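Local coordinates for SeviL (Septifer virgatus, PDB 6LF2), which is an R-type lectin of beta-trefoil fold that binds the saccharides of the glycolipids asialo-GM1 and GM1b, at residues V7-Y13 and Q43-K49; H3-V7 and E78-L83; Q66-E70 and N100-A105. All coordinates share one frame; numbering follows the deposited sequence. Where two conformers were deposited one is given.

Contact 1: residues V7-Y13 and Q43-K49; sequences VTIGKCY and QIWSFQK. With NGA (2-acetamido-2-deoxy-beta-D-galactopyranose), chain D.
A classic beta bulge, with I9 and G10 both facing F47, interrupts the antiparallel pairing of strands 6-16 and 45-50 in this R-type lectin. F47 O takes the N-H of I9 at 2.7 Å and a weak, longer bond from G10 N, and F47 N returns a bond to G10 O. Regular pairing flanks the bulge, with C12-W45 on one side and V7-K49 on the other, each joined by two backbone bonds.

The bulge brings I9 beside F47, with I9 CG2 3.5 Å from F47 CD2 at the edge of the ring. F47 CG lies anti to the backbone N (chi1 -172°), which puts the ring alongside the isoleucine, and the ring also stacks on Y56. C12 SG packs against F47 CB from the next pair.

T8, K11, S46 and Q48 occupy the other face. Q48 NE2 donates to T8 OG1 at 3.2 Å, with the hydroxyl tilted out of the amide plane, while Q48 OE1 is held by T57 and S6. A water 2.7 Å from T8 OG1 and 3.0 Å from S46 OG joins the two hydroxyls.

Q43 and W45 form a Q-x-W motif typical of this family. I44 CG1 lies 3.7 Å from Y13 CZ, and Q43 NE2 donates to O6 of the bound N-acetylgalactosamine at 2.8 Å (163°). R22 and K38 bind the same Q43 amide, so its orientation is fixed and an N-H is presented to the sugar oxygen.

Contact 2: residues H3-V7 and E78-L83; sequences HMSSV and EQDTTL
M4 and E78 are joined through their backbones by a single water, which accepts from M4 N at 3.0 Å and donates to E78 O at 2.6 Å. This is the polar link between the N-terminal segment 3-7 and the loop 78-83.

The remaining polar approaches are not bonds. The E78 carboxylate comes up against the chain at S5, with OE2 3.0 Å from S5 O, both of them acceptors. OE1 lies 3.4 Å from S5 N, but the angle is too poor for a hydrogen bond, and S5 N is instead bound by the carboxylate of D51. The extended side chain of E78, with CG anti to the backbone N (chi1 -175°), carries the acid to this position. E78 is buried, and a carboxylate so close to a carbonyl oxygen might have a raised pKa.

In the beta-trefoil, these residues join the start of strand 6-16 to the connection between strands 72-75 and 84-88. That connection makes a short 3-10 turn at 80-82, closed where Q79 O accepts from both T82 N and T82 OG1, the hydroxyl at 2.6 Å and on a lone pair of the carbonyl.

Van der Waals contacts come chiefly from M4. Its CB lies 3.7 Å from the carboxylate carbon CD of E78, so the first part of the side chain rests against the acid group. Further out, M4 SD sits 3.7 Å from Q79 C, over the peptide that leads into the turn. The apolar pair is at the end of the chain, where M4 CE meets L83 CD1 tip to tip at 4.0 Å. L83 also packs on S50 of strand 45-50 and T57 of strand 56-60.

Contact 3: residues Q66-E70 and N100-A105; sequences QYNGE and NKVHKA
The rings of Y67 and H103 stand steeply to one another, their planes 79° apart and their centroids 5.5 Å from each other, in an oblique pairing. The tyrosine is approached near its plane by the CB of H103, which lies 3.9 Å from Y67 CD2. Beside it, A105 CB touches Y67 CE2 at 3.8 Å. G69 N lies over the centre of one face of the Y67 ring, 3.6 Å above its plane, so the glycine backbone covers faces of both rings.

The imidazole is sandwiched. G69 CA lies 3.7 Å from the centroid of the H103 ring and only 13° off its normal, a CH-pi contact over one face, while V102 CG1 covers the opposite face. The glycine turns here with a positive phi (91°), which lays its CA on the imidazole. At the ring edge, H103 CD2 approaches Y67 O at 3.3 Å; this buried carbonyl oxygen has no hydrogen-bond partner. H103 NE2 meets a water at 2.7 Å, in the plane of the ring, and that water also makes a weak bond to N68 O.

Each turn is braced by an asparagine. N100 OD1 accepts from H103 N at 3.1 Å, an Asx motif that holds the histidine's backbone, and N68 OD1 accepts from E70 N in an Asx turn. N100 ND2 packs on Y67 CB and donates to T81 O.

The contact thus places the turn after strand 63-67 against the loop leading from strand 96-100 to strand 106-110. Y67 also packs on V72 of strand 72-75, W84 of strand 84-88 and A116 of strand 113-117, the last of which A105 touches as well.

Overall arrangement
Contacts 1 and 2 share V7 and strand 6-16, their centres about 14 Å apart, and touch at S6. Apart from the shared V7, both segments of contact 1 fall between those of contact 2. Contact 3 alternates with contact 2 along the chain and touches it through T81 with Q66 and L83 with K101, about 13 Å between centres. Contacts 1 and 3 follow one another in sequence, about 20 Å apart on opposite sides of the chain's centre. All three reach the same antiparallel sheet. Contact 2 therefore links the N-terminal strand pair, which extends to the glycan pocket at Q43, with the loops of the later part of the trefoil.

Contact 1: residues V7-Y13 and Q43-K49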
loop_
_atom_site.group_PDB
_atom_site.type_symbol
_atom_site.label_atom_id
_atom_site.label_comp_id
_atom_site.label_asym_id
_atom_site.label_seq_id
_atom_site.Cartn_x
_atom_site.Cartn_y
_atom_site.Cartn_z
ATOM N N VAL B 7 3.234 -20.278 9.837
ATOM C CA VAL B 7 1.883 -20.413 9.307
ATOM C C VAL B 7 1.474 -19.073 8.709
ATOM O O VAL B 7 1.638 -18.024 9.343
ATOM C CB VAL B 7 0.891 -20.909 10.384
ATOM C CG1 VAL B 7 0.842 -19.978 11.590
ATOM C CG2 VAL B 7 -0.500 -21.157 9.787
ATOM N N THR B 8 1.013 -19.107 7.463
ATOM C CA THR B 8 0.649 -17.878 6.774
ATOM C C THR B 8 -0.572 -17.239 7.430
ATOM O O THR B 8 -1.574 -17.915 7.713
ATOM C CB THR B 8 0.397 -18.157 5.299
ATOM O OG1 THR B 8 1.632 -18.534 4.681
ATOM C CG2 THR B 8 -0.150 -16.914 4.608
ATOM N N ILE B 9 -0.452 -15.929 7.670
ATOM C CA ILE B 9 -1.348 -15.065 8.422
ATOM C C ILE B 9 -2.173 -14.254 7.435
ATOM O O ILE B 9 -3.321 -13.878 7.711
ATOM C CB ILE B 9 -0.511 -14.143 9.340
ATOM C CG1 ILE B 9 -0.514 -14.626 10.781
ATOM C CG2 ILE B 9 -0.923 -12.673 9.223
ATOM C CD1 ILE B 9 0.295 -13.728 11.671
ATOM N N GLY B 10 -1.570 -13.952 6.294
ATOM C CA GLY B 10 -2.217 -13.137 5.279
ATOM C C GLY B 10 -1.265 -12.900 4.127
ATOM O O GLY B 10 -0.078 -13.230 4.185
ATOM N N LYS B 11 -1.812 -12.310 3.069
ATOM C CA LYS B 11 -1.052 -11.910 1.896
ATOM C C LYS B 11 -0.980 -10.392 1.894
ATOM O O LYS B 11 -1.998 -9.729 2.117
ATOM C CB LYS B 11 -1.719 -12.412 0.612
ATOM C CG LYS B 11 -1.751 -13.932 0.444
ATOM C CD LYS B 11 -0.422 -14.488 -0.054
ATOM C CE LYS B 11 -0.460 -16.008 -0.102
ATOM N NZ LYS B 11 -1.639 -16.507 -0.865
ATOM N N CYS B 12 0.208 -9.842 1.651
ATOM C CA CYS B 12 0.355 -8.406 1.824
ATOM C C CYS B 12 1.376 -7.815 0.866
ATOM O O CYS B 12 2.305 -8.486 0.408
ATOM C CB CYS B 12 0.751 -8.057 3.263
ATOM S SG CYS B 12 2.385 -8.643 3.739
ATOM N N TYR B 13 1.186 -6.530 0.567
ATOM C CA TYR B 13 2.244 -5.729 -0.019
ATOM C C TYR B 13 3.089 -5.150 1.107
ATOM O O TYR B 13 2.603 -4.944 2.224
ATOM C CB TYR B 13 1.682 -4.587 -0.869
ATOM C CG TYR B 13 0.895 -5.026 -2.087
ATOM C CD1 TYR B 13 1.524 -5.220 -3.303
ATOM C CD2 TYR B 13 -0.488 -5.226 -2.017
ATOM C CE1 TYR B 13 0.810 -5.620 -4.433
ATOM C CE2 TYR B 13 -1.211 -5.625 -3.138
ATOM C CZ TYR B 13 -0.557 -5.817 -4.335
ATOM O OH TYR B 13 -1.245 -6.217 -5.459
ATOM N N GLN B 43 4.848 -8.458 -6.126
ATOM C CA GLN B 43 4.960 -7.642 -4.926
ATOM C C GLN B 43 4.079 -8.153 -3.795
ATOM O O GLN B 43 4.021 -7.518 -2.737
ATOM C CB GLN B 43 4.602 -6.177 -5.259
ATOM C CG GLN B 43 5.533 -5.560 -6.308
ATOM C CD GLN B 43 4.911 -4.360 -7.000
ATOM O OE1 GLN B 43 3.943 -3.777 -6.505
ATOM N NE2 GLN B 43 5.436 -4.012 -8.162
ATOM N N ILE B 44 3.385 -9.277 -3.983
ATOM C CA ILE B 44 2.515 -9.840 -2.957
ATOM C C ILE B 44 3.283 -10.910 -2.197
ATOM O O ILE B 44 3.800 -11.861 -2.803
ATOM C CB ILE B 44 1.231 -10.421 -3.565
ATOM C CG1 ILE B 44 0.510 -9.324 -4.361
ATOM C CG2 ILE B 44 0.334 -10.979 -2.467
ATOM C CD1 ILE B 44 -0.787 -9.771 -5.010
ATOM N N TRP B 45 3.331 -10.767 -0.870
ATOM C CA TRP B 45 4.086 -11.660 0.002
ATOM C C TRP B 45 3.162 -12.412 0.943
ATOM O O TRP B 45 2.090 -11.923 1.315
ATOM C CB TRP B 45 5.118 -10.892 0.850
ATOM C CG TRP B 45 6.124 -10.136 0.043
ATOM C CD1 TRP B 45 5.936 -8.929 -0.570
ATOM C CD2 TRP B 45 7.485 -10.516 -0.241
ATOM N NE1 TRP B 45 7.074 -8.544 -1.217
ATOM C CE2 TRP B 45 8.044 -9.493 -1.037
ATOM C CE3 TRP B 45 8.281 -11.621 0.090
ATOM C CZ2 TRP B 45 9.359 -9.532 -1.503
ATOM C CZ3 TRP B 45 9.593 -11.660 -0.378
ATOM C CH2 TRP B 45 10.120 -10.624 -1.162
ATOM N N SER B 46 3.606 -13.600 1.358
ATOM C CA SER B 46 2.972 -14.318 2.457
ATOM C C SER B 46 3.580 -13.842 3.770
ATOM O O SER B 46 4.792 -13.963 3.976
ATOM C CB SER B 46 3.151 -15.830 2.316
ATOM O OG SER B 46 2.385 -16.335 1.232
ATOM N N PHE B 47 2.741 -13.293 4.642
ATOM C CA PHE B 47 3.147 -12.878 5.978
ATOM C C PHE B 47 2.798 -14.015 6.935
ATOM O O PHE B 47 1.637 -14.432 7.004
ATOM C CB PHE B 47 2.448 -11.572 6.356
ATOM C CG PHE B 47 2.945 -10.968 7.630
ATOM C CD1 PHE B 47 4.191 -10.379 7.689
ATOM C CD2 PHE B 47 2.166 -10.995 8.772
ATOM C CE1 PHE B 47 4.657 -9.816 8.874
ATOM C CE2 PHE B 47 2.619 -10.436 9.951
ATOM C CZ PHE B 47 3.866 -9.840 9.997
ATOM N N GLN B 48 3.805 -14.533 7.653
ATOM C CA GLN B 48 3.670 -15.800 8.370
ATOM C C GLN B 48 4.087 -15.650 9.830
ATOM O O GLN B 48 5.125 -15.054 10.121
ATOM C CB GLN B 48 4.510 -16.895 7.697
ATOM C CG GLN B 48 4.292 -16.983 6.182
ATOM C CD GLN B 48 5.271 -17.909 5.479
ATOM O OE1 GLN B 48 6.414 -18.071 5.907
ATOM N NE2 GLN B 48 4.828 -18.516 4.385
ATOM N N LYS B 49 3.276 -16.185 10.738
ATOM C CA LYS B 49 3.660 -16.279 12.145
ATOM C C LYS B 49 4.658 -17.420 12.298
ATOM O O LYS B 49 4.336 -18.568 11.987
ATOM C CB LYS B 49 2.423 -16.517 13.011
ATOM C CG LYS B 49 2.687 -16.858 14.480
ATOM C CD LYS B 49 2.767 -15.614 15.339
ATOM C CE LYS B 49 4.203 -15.160 15.546
ATOM N NZ LYS B 49 5.071 -16.239 16.141
HETATM C C1 NGA D . 9.569 -4.743 -13.442
HETATM C C2 NGA D . 9.415 -6.103 -14.123
HETATM C C3 NGA D . 8.179 -6.834 -13.614
HETATM C C4 NGA D . 8.150 -6.839 -12.086
HETATM C C5 NGA D . 8.408 -5.441 -11.521
HETATM C C6 NGA D . 8.492 -5.447 -9.995
HETATM C C7 NGA D . 10.334 -6.513 -16.343
HETATM C C8 NGA D . 10.029 -6.646 -17.807
HETATM N N2 NGA D . 9.393 -5.961 -15.571
HETATM O O3 NGA D . 8.250 -8.174 -14.058
HETATM O O4 NGA D . 9.138 -7.731 -11.600
HETATM O O5 NGA D . 9.624 -4.955 -12.040
HETATM O O6 NGA D . 7.239 -5.703 -9.417
HETATM O O7 NGA D . 11.418 -6.898 -15.906
HETATM O O HOH W 1 1.465 -19.135 2.005
#

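Contact 2: residues H3-V7 and E78-L83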
loop_
_atom_site.group_PDB
_atom_site.type_symbol
_atom_site.label_atom_id
_atom_site.label_comp_id
_atom_site.label_asym_id
_atom_site.label_seq_id
_atom_site.Cartn_x
_atom_site.Cartn_y
_atom_site.Cartn_z
ATOM N N HIS B 3 14.193 -27.656 11.771
ATOM C CA HIS B 3 12.842 -28.034 11.345
ATOM C C HIS B 3 11.828 -26.945 11.678
ATOM O O HIS B 3 10.691 -27.231 12.063
ATOM C CB HIS B 3 12.403 -29.368 11.960
ATOM C CG HIS B 3 13.153 -30.558 11.441
ATOM N ND1 HIS B 3 14.368 -30.957 11.959
ATOM C CD2 HIS B 3 12.847 -31.448 10.466
ATOM C CE1 HIS B 3 14.786 -32.033 11.314
ATOM N NE2 HIS B 3 13.880 -32.355 10.406
ATOM N N MET B 4 12.243 -25.687 11.534
ATOM C CA MET B 4 11.353 -24.568 11.819
ATOM C C MET B 4 10.124 -24.584 10.915
ATOM O O MET B 4 10.169 -25.029 9.764
ATOM C CB MET B 4 12.096 -23.245 11.663
ATOM C CG MET B 4 13.002 -22.926 12.831
ATOM S SD MET B 4 14.094 -21.519 12.506
ATOM C CE MET B 4 14.252 -20.861 14.170
ATOM N N SER B 5 9.012 -24.091 11.460
ATOM C CA SER B 5 7.770 -23.935 10.723
ATOM C C SER B 5 7.206 -22.533 10.942
ATOM O O SER B 5 7.623 -21.783 11.832
ATOM C CB SER B 5 6.737 -24.999 11.130
ATOM O OG SER B 5 6.445 -24.924 12.521
ATOM N N SER B 6 6.256 -22.191 10.077
ATOM C CA SER B 6 5.534 -20.930 10.153
ATOM C C SER B 6 4.185 -21.136 9.489
ATOM O O SER B 6 3.998 -22.055 8.692
ATOM C CB SER B 6 6.302 -19.782 9.482
ATOM O OG SER B 6 6.604 -20.084 8.130
ATOM N N VAL B 7 3.234 -20.278 9.837
ATOM C CA VAL B 7 1.883 -20.413 9.307
ATOM C C VAL B 7 1.474 -19.073 8.709
ATOM O O VAL B 7 1.638 -18.024 9.343
ATOM C CB VAL B 7 0.891 -20.909 10.384
ATOM C CG1 VAL B 7 0.842 -19.978 11.590
ATOM C CG2 VAL B 7 -0.500 -21.157 9.787
ATOM N N GLU B 78 13.447 -22.206 5.941
ATOM C CA GLU B 78 13.233 -21.307 7.069
ATOM C C GLU B 78 14.346 -21.524 8.087
ATOM O O GLU B 78 14.401 -22.567 8.745
ATOM C CB GLU B 78 11.858 -21.549 7.686
ATOM C CG GLU B 78 11.499 -20.576 8.800
ATOM C CD GLU B 78 10.199 -20.942 9.504
ATOM O OE1 GLU B 78 9.449 -21.785 8.962
ATOM O OE2 GLU B 78 9.937 -20.398 10.603
ATOM N N GLN B 79 15.245 -20.552 8.205
ATOM C CA GLN B 79 16.338 -20.590 9.167
ATOM C C GLN B 79 16.132 -19.493 10.198
ATOM O O GLN B 79 15.254 -18.639 10.062
ATOM C CB GLN B 79 17.698 -20.405 8.479
ATOM C CG GLN B 79 18.035 -21.409 7.374
ATOM C CD GLN B 79 18.387 -22.811 7.892
ATOM O OE1 GLN B 79 18.475 -23.047 9.103
ATOM N NE2 GLN B 79 18.593 -23.745 6.967
ATOM N N ASP B 80 16.981 -19.494 11.228
ATOM C CA ASP B 80 16.845 -18.455 12.241
ATOM C C ASP B 80 17.010 -17.068 11.627
ATOM O O ASP B 80 16.376 -16.111 12.085
ATOM C CB ASP B 80 17.827 -18.695 13.394
ATOM C CG ASP B 80 19.285 -18.756 12.953
ATOM O OD1 ASP B 80 19.591 -18.606 11.748
ATOM O OD2 ASP B 80 20.140 -18.964 13.846
ATOM N N THR B 81 17.795 -16.953 10.554
ATOM C CA THR B 81 18.027 -15.686 9.873
ATOM C C THR B 81 16.869 -15.246 8.986
ATOM O O THR B 81 16.970 -14.192 8.339
ATOM C CB THR B 81 19.283 -15.783 9.018
ATOM O OG1 THR B 81 19.242 -17.010 8.282
ATOM C CG2 THR B 81 20.531 -15.748 9.897
ATOM N N THR B 82 15.794 -16.027 8.921
ATOM C CA THR B 82 14.576 -15.607 8.241
ATOM C C THR B 82 13.536 -15.070 9.218
ATOM O O THR B 82 12.403 -14.777 8.813
ATOM C CB THR B 82 13.977 -16.766 7.429
ATOM O OG1 THR B 82 13.533 -17.812 8.302
ATOM C CG2 THR B 82 14.972 -17.308 6.422
ATOM N N LEU B 83 13.892 -14.918 10.491
ATOM C CA LEU B 83 12.976 -14.377 11.486
ATOM C C LEU B 83 13.114 -12.863 11.555
ATOM O O LEU B 83 14.229 -12.337 11.616
ATOM C CB LEU B 83 13.227 -14.982 12.869
ATOM C CG LEU B 83 13.043 -16.490 12.984
ATOM C CD1 LEU B 83 13.423 -16.949 14.383
ATOM C CD2 LEU B 83 11.618 -16.869 12.684
HETATM O O HOH W 2 14.805 -24.644 10.270
#

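Contact 3: residues Q66-E70 and N100-A105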
loop_
_atom_site.group_PDB
_atom_site.type_symbol
_atom_site.label_atom_id
_atom_site.label_comp_id
_atom_site.label_asym_id
_atom_site.label_seq_id
_atom_site.Cartn_x
_atom_site.Cartn_y
_atom_site.Cartn_z
ATOM N N GLN B 66 15.503 -13.330 3.943
ATOM C CA GLN B 66 16.598 -13.653 4.840
ATOM C C GLN B 66 17.621 -12.531 4.830
ATOM O O GLN B 66 17.855 -11.900 3.800
ATOM C CB GLN B 66 17.275 -14.964 4.413
ATOM C CG GLN B 66 18.438 -15.414 5.286
ATOM C CD GLN B 66 19.128 -16.639 4.716
ATOM O OE1 GLN B 66 19.272 -16.772 3.494
ATOM N NE2 GLN B 66 19.547 -17.550 5.593
ATOM N N TYR B 67 18.250 -12.293 5.981
ATOM C CA TYR B 67 19.461 -11.485 6.032
ATOM C C TYR B 67 20.575 -12.336 6.617
ATOM O O TYR B 67 20.413 -12.895 7.704
ATOM C CB TYR B 67 19.262 -10.224 6.870
ATOM C CG TYR B 67 20.463 -9.313 6.834
ATOM C CD1 TYR B 67 20.977 -8.881 5.629
ATOM C CD2 TYR B 67 21.076 -8.886 8.004
ATOM C CE1 TYR B 67 22.067 -8.049 5.574
ATOM C CE2 TYR B 67 22.169 -8.050 7.963
ATOM C CZ TYR B 67 22.658 -7.637 6.747
ATOM O OH TYR B 67 23.744 -6.801 6.698
ATOM N N ASN B 68 21.693 -12.445 5.898
ATOM C CA ASN B 68 22.765 -13.355 6.293
ATOM C C ASN B 68 23.962 -12.633 6.898
ATOM O O ASN B 68 25.035 -13.234 7.020
ATOM C CB ASN B 68 23.213 -14.206 5.101
ATOM C CG ASN B 68 23.835 -13.385 3.990
ATOM O OD1 ASN B 68 24.173 -12.217 4.169
ATOM N ND2 ASN B 68 23.992 -14.005 2.822
ATOM N N GLY B 69 23.807 -11.360 7.263
ATOM C CA GLY B 69 24.900 -10.535 7.717
ATOM C C GLY B 69 25.592 -9.748 6.625
ATOM O O GLY B 69 26.291 -8.775 6.932
ATOM N N GLU B 70 25.418 -10.131 5.367
ATOM C CA GLU B 70 26.038 -9.449 4.233
ATOM C C GLU B 70 25.022 -8.926 3.232
ATOM O O GLU B 70 25.154 -7.790 2.763
ATOM C CB GLU B 70 27.015 -10.387 3.504
ATOM C CG GLU B 70 28.086 -11.022 4.387
ATOM C CD GLU B 70 29.308 -10.137 4.584
ATOM O OE1 GLU B 70 29.353 -9.033 3.996
ATOM O OE2 GLU B 70 30.229 -10.553 5.323
ATOM N N ASN B 100 15.726 -7.829 11.795
ATOM C CA ASN B 100 16.225 -9.194 11.685
ATOM C C ASN B 100 16.677 -9.714 13.051
ATOM O O ASN B 100 17.474 -9.065 13.737
ATOM C CB ASN B 100 17.374 -9.233 10.688
ATOM C CG ASN B 100 17.846 -10.640 10.409
ATOM O OD1 ASN B 100 18.902 -11.048 10.885
ATOM N ND2 ASN B 100 17.064 -11.394 9.635
ATOM N N LYS B 101 16.180 -10.898 13.441
ATOM C CA LYS B 101 16.434 -11.401 14.791
ATOM C C LYS B 101 17.913 -11.683 15.019
ATOM O O LYS B 101 18.483 -11.263 16.034
ATOM C CB LYS B 101 15.623 -12.671 15.061
ATOM C CG LYS B 101 15.917 -13.306 16.441
ATOM C CD LYS B 101 15.083 -14.555 16.674
ATOM C CE LYS B 101 15.127 -15.017 18.125
ATOM N NZ LYS B 101 16.510 -15.350 18.584
ATOM N N VAL B 102 18.544 -12.414 14.097
ATOM C CA VAL B 102 19.912 -12.874 14.320
ATOM C C VAL B 102 20.875 -11.697 14.325
ATOM O O VAL B 102 21.755 -11.594 15.189
ATOM C CB VAL B 102 20.296 -13.923 13.260
ATOM C CG1 VAL B 102 21.807 -14.167 13.253
ATOM C CG2 VAL B 102 19.548 -15.229 13.520
ATOM N N HIS B 103 20.703 -10.769 13.392
ATOM C CA HIS B 103 21.687 -9.726 13.171
ATOM C C HIS B 103 21.272 -8.364 13.697
ATOM O O HIS B 103 22.081 -7.435 13.642
ATOM C CB HIS B 103 22.011 -9.621 11.678
ATOM C CG HIS B 103 22.647 -10.858 11.130
ATOM N ND1 HIS B 103 23.961 -11.186 11.382
ATOM C CD2 HIS B 103 22.146 -11.863 10.372
ATOM C CE1 HIS B 103 24.244 -12.336 10.794
ATOM N NE2 HIS B 103 23.162 -12.766 10.172
ATOM N N LYS B 104 20.049 -8.226 14.201
ATOM C CA LYS B 104 19.553 -6.950 14.723
ATOM C C LYS B 104 19.790 -5.818 13.717
ATOM O O LYS B 104 20.254 -4.725 14.054
ATOM C CB LYS B 104 20.182 -6.643 16.086
ATOM C CG LYS B 104 19.860 -7.693 17.166
ATOM C CD LYS B 104 18.353 -7.806 17.404
ATOM C CE LYS B 104 18.021 -8.694 18.609
ATOM N NZ LYS B 104 18.360 -10.132 18.401
ATOM N N ALA B 105 19.457 -6.093 12.458
ATOM C CA ALA B 105 19.555 -5.124 11.376
ATOM C C ALA B 105 18.174 -4.915 10.762
ATOM O O ALA B 105 17.410 -5.872 10.596
ATOM C CB ALA B 105 20.552 -5.584 10.303
HETATM O O HOH W 3 23.873 -15.316 9.478
#